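ATP phosphoribosyltransferase regulatory subunit (Lactococcus lactis, PDB 1Z7M) is required for the first step of histidine biosynthesis and may allow histidine to regulate ATP phosphoribosyltransferase activity by feedback. Local coordinates at residues L23-M31 against R132-N140. Residues are numbered along the deposited sequence; the frame is centred on the assembly and turned at random.
Sequences LLPEESAEM and RHKGRSTEN
Glu26 reaches over to Arg132 and His133 where the loop leading into helix 33-52 meets the hairpin loop between strands 118-127 and 139-148, in the class II aminoacyl-tRNA synthetase fold that HisZ shares with histidyl-tRNA synthetase. With CG anti to the backbone N (chi1 -153°), Glu26 sends its carboxylate out between the Arg132 and His133 side chains. OE1 takes a weak bond from Arg132 NH2 at 3.3 Å, part of a salt bridge, although carboxylate and guanidinium planes stand 81° apart; OE2 weakly accepts His133 ND1. The charge of Glu27 OE2 lies 4.0 Å from Arg132 NH2 with no N-H aimed at it. An alanine in place of Glu26 would probably leave Arg132 without this salt-bridge partner and His133 ND1 without its weak acceptor. Further along, Thr138 CG2 packs on Glu27 CA, while Ala29 CB meets Glu139 CB at 4.0 Å. Glu139 OE1 weakly accepts Ala29 N, but its OE2 pairs with Lys125 and hydrogen-bonds to Ser62 of the second subunit, so the carboxylate spans a subunit boundary. Thr138 OG1 donates to Glu27 O at 2.8 Å, lying in the carbonyl plane and on a lone pair.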
loop_
_atom_site.group_PDB
_atom_site.type_symbol
_atom_site.label_atom_id
_atom_site.label_comp_id
_atom_site.label_asym_id
_atom_site.label_seq_id
_atom_site.Cartn_x
_atom_site.Cartn_y
_atom_site.Cartn_z
ATOM N N LEU B 23 24.214 -0.631 -3.824
ATOM C CA LEU B 23 23.597 0.459 -3.053
ATOM C C LEU B 23 22.332 0.108 -2.274
ATOM O O LEU B 23 21.504 -0.672 -2.742
ATOM C CB LEU B 23 23.273 1.620 -3.985
ATOM C CG LEU B 23 24.485 2.271 -4.644
ATOM C CD1 LEU B 23 24.025 3.062 -5.855
ATOM C CD2 LEU B 23 25.221 3.159 -3.630
ATOM N N LEU B 24 22.174 0.704 -1.091
ATOM C CA LEU B 24 20.992 0.448 -0.270
ATOM C C LEU B 24 20.181 1.705 0.000
ATOM O O LEU B 24 20.712 2.807 0.024
ATOM C CB LEU B 24 21.357 -0.201 1.087
ATOM C CG LEU B 24 22.767 -0.394 1.667
ATOM C CD1 LEU B 24 22.719 -0.228 3.168
ATOM C CD2 LEU B 24 23.301 -1.776 1.318
ATOM N N PRO B 25 18.870 1.549 0.210
ATOM C CA PRO B 25 18.019 2.706 0.483
ATOM C C PRO B 25 18.636 3.521 1.604
ATOM O O PRO B 25 19.556 3.064 2.280
ATOM C CB PRO B 25 16.701 2.075 0.911
ATOM C CG PRO B 25 16.679 0.803 0.157
ATOM C CD PRO B 25 18.094 0.302 0.282
ATOM N N GLU B 26 18.122 4.722 1.815
ATOM C CA GLU B 26 18.667 5.561 2.865
ATOM C C GLU B 26 18.017 5.197 4.183
ATOM O O GLU B 26 18.633 5.329 5.237
ATOM C CB GLU B 26 18.422 7.037 2.548
ATOM C CG GLU B 26 19.448 7.972 3.162
ATOM C CD GLU B 26 20.203 8.784 2.108
ATOM O OE1 GLU B 26 20.017 8.513 0.883
ATOM O OE2 GLU B 26 20.986 9.691 2.506
ATOM N N GLU B 27 16.775 4.728 4.115
ATOM C CA GLU B 27 16.042 4.357 5.322
ATOM C C GLU B 27 16.576 3.088 5.951
ATOM O O GLU B 27 16.113 2.662 7.006
ATOM C CB GLU B 27 14.540 4.198 5.044
ATOM C CG GLU B 27 14.203 3.651 3.687
ATOM C CD GLU B 27 14.050 4.741 2.642
ATOM O OE1 GLU B 27 13.072 5.524 2.718
ATOM O OE2 GLU B 27 14.921 4.812 1.749
ATOM N N SER B 28 17.557 2.485 5.298
ATOM C CA SER B 28 18.156 1.271 5.815
ATOM C C SER B 28 19.424 1.628 6.571
ATOM O O SER B 28 20.253 2.400 6.087
ATOM C CB SER B 28 18.494 0.320 4.679
ATOM O OG SER B 28 19.453 0.906 3.835
ATOM N N ALA B 29 19.564 1.067 7.764
ATOM C CA ALA B 29 20.789 1.296 8.531
ATOM C C ALA B 29 21.784 0.185 8.279
ATOM O O ALA B 29 21.368 -0.963 8.092
ATOM C CB ALA B 29 20.498 1.381 10.019
ATOM N N GLU B 30 23.093 0.481 8.237
ATOM C CA GLU B 30 24.103 -0.549 7.995
ATOM C C GLU B 30 25.055 -0.685 9.258
ATOM O O GLU B 30 25.961 0.146 9.405
ATOM C CB GLU B 30 24.888 -0.239 6.719
ATOM C CG GLU B 30 24.880 -1.363 5.696
ATOM C CD GLU B 30 25.668 -1.020 4.447
ATOM O OE1 GLU B 30 26.221 0.097 4.382
ATOM O OE2 GLU B 30 25.731 -1.869 3.534
ATOM N N MET B 31 24.839 -1.700 10.149
ATOM C CA MET B 31 25.669 -1.945 11.362
ATOM C C MET B 31 26.959 -2.686 10.987
ATOM O O MET B 31 26.925 -3.608 10.182
ATOM C CB MET B 31 24.961 -2.841 12.384
ATOM C CG MET B 31 23.794 -2.197 13.125
ATOM S SD MET B 31 23.568 -2.856 14.798
ATOM C CE MET B 31 23.511 -1.346 15.766
ATOM N N ARG B 132 16.338 12.690 5.102
ATOM C CA ARG B 132 17.537 12.185 4.443
ATOM C C ARG B 132 18.757 13.077 4.656
ATOM O O ARG B 132 18.626 14.211 5.100
ATOM C CB ARG B 132 17.262 11.996 2.944
ATOM C CG ARG B 132 15.979 11.219 2.656
ATOM C CD ARG B 132 15.808 10.826 1.180
ATOM N NE ARG B 132 16.630 9.674 0.777
ATOM C CZ ARG B 132 16.182 8.627 0.073
ATOM N NH1 ARG B 132 14.910 8.576 -0.313
ATOM N NH2 ARG B 132 17.002 7.623 -0.231
ATOM N N HIS B 133 19.938 12.536 4.345
ATOM C CA HIS B 133 21.243 13.222 4.465
ATOM C C HIS B 133 21.660 13.730 5.856
ATOM O O HIS B 133 22.219 14.825 5.993
ATOM C CB HIS B 133 21.347 14.378 3.462
ATOM C CG HIS B 133 20.996 13.995 2.056
ATOM N ND1 HIS B 133 21.420 12.820 1.472
ATOM C CD2 HIS B 133 20.271 14.644 1.113
ATOM C CE1 HIS B 133 20.971 12.762 0.231
ATOM N NE2 HIS B 133 20.273 13.855 -0.011
ATOM N N LYS B 134 21.390 12.916 6.873
ATOM C CA LYS B 134 21.728 13.187 8.275
ATOM C C LYS B 134 21.842 11.791 8.896
ATOM O O LYS B 134 20.984 10.934 8.657
ATOM C CB LYS B 134 20.610 13.974 8.964
ATOM C CG LYS B 134 20.337 15.305 8.319
ATOM C CD LYS B 134 18.971 15.853 8.674
ATOM C CE LYS B 134 18.719 17.158 7.922
ATOM N NZ LYS B 134 17.354 17.731 8.090
ATOM N N GLY B 135 22.897 11.556 9.667
ATOM C CA GLY B 135 23.088 10.253 10.286
ATOM C C GLY B 135 21.903 9.763 11.101
ATOM O O GLY B 135 22.024 8.812 11.883
ATOM N N ARG B 136 20.757 10.415 10.928
ATOM C CA ARG B 136 19.550 10.028 11.637
ATOM C C ARG B 136 19.201 8.592 11.268
ATOM O O ARG B 136 19.106 8.248 10.095
ATOM C CB ARG B 136 18.393 10.982 11.287
ATOM C CG ARG B 136 18.647 12.426 11.715
ATOM C CD ARG B 136 17.384 13.280 11.783
ATOM N NE ARG B 136 17.716 14.698 11.946
ATOM C CZ ARG B 136 16.907 15.705 11.626
ATOM N NH1 ARG B 136 15.703 15.459 11.129
ATOM N NH2 ARG B 136 17.320 16.956 11.758
ATOM N N SER B 137 19.032 7.746 12.273
ATOM C CA SER B 137 18.694 6.361 12.005
ATOM C C SER B 137 17.183 6.218 11.925
ATOM O O SER B 137 16.455 6.850 12.690
ATOM C CB SER B 137 19.231 5.458 13.116
ATOM O OG SER B 137 20.615 5.674 13.317
ATOM N N THR B 138 16.707 5.407 10.988
ATOM C CA THR B 138 15.274 5.170 10.871
ATOM C C THR B 138 15.033 3.808 11.549
ATOM O O THR B 138 13.936 3.516 12.034
ATOM C CB THR B 138 14.825 5.193 9.372
ATOM O OG1 THR B 138 14.430 3.882 8.954
ATOM C CG2 THR B 138 15.965 5.720 8.481
ATOM N N GLU B 139 16.092 3.000 11.601
ATOM C CA GLU B 139 16.056 1.692 12.255
ATOM C C GLU B 139 16.668 1.887 13.655
ATOM O O GLU B 139 17.860 2.170 13.806
ATOM C CB GLU B 139 16.856 0.677 11.447
ATOM C CG GLU B 139 16.061 -0.530 11.004
ATOM C CD GLU B 139 16.704 -1.224 9.813
ATOM O OE1 GLU B 139 16.758 -0.599 8.729
ATOM O OE2 GLU B 139 17.158 -2.382 9.961
ATOM N N ASN B 140 15.828 1.740 14.671
ATOM C CA ASN B 140 16.207 1.957 16.055
ATOM C C ASN B 140 16.072 0.738 16.914
ATOM O O ASN B 140 14.960 0.270 17.161
ATOM C CB ASN B 140 15.326 3.041 16.643
ATOM C CG ASN B 140 15.404 4.320 15.870
ATOM O OD1 ASN B 140 14.393 4.955 15.607
ATOM N ND2 ASN B 140 16.611 4.715 15.507
#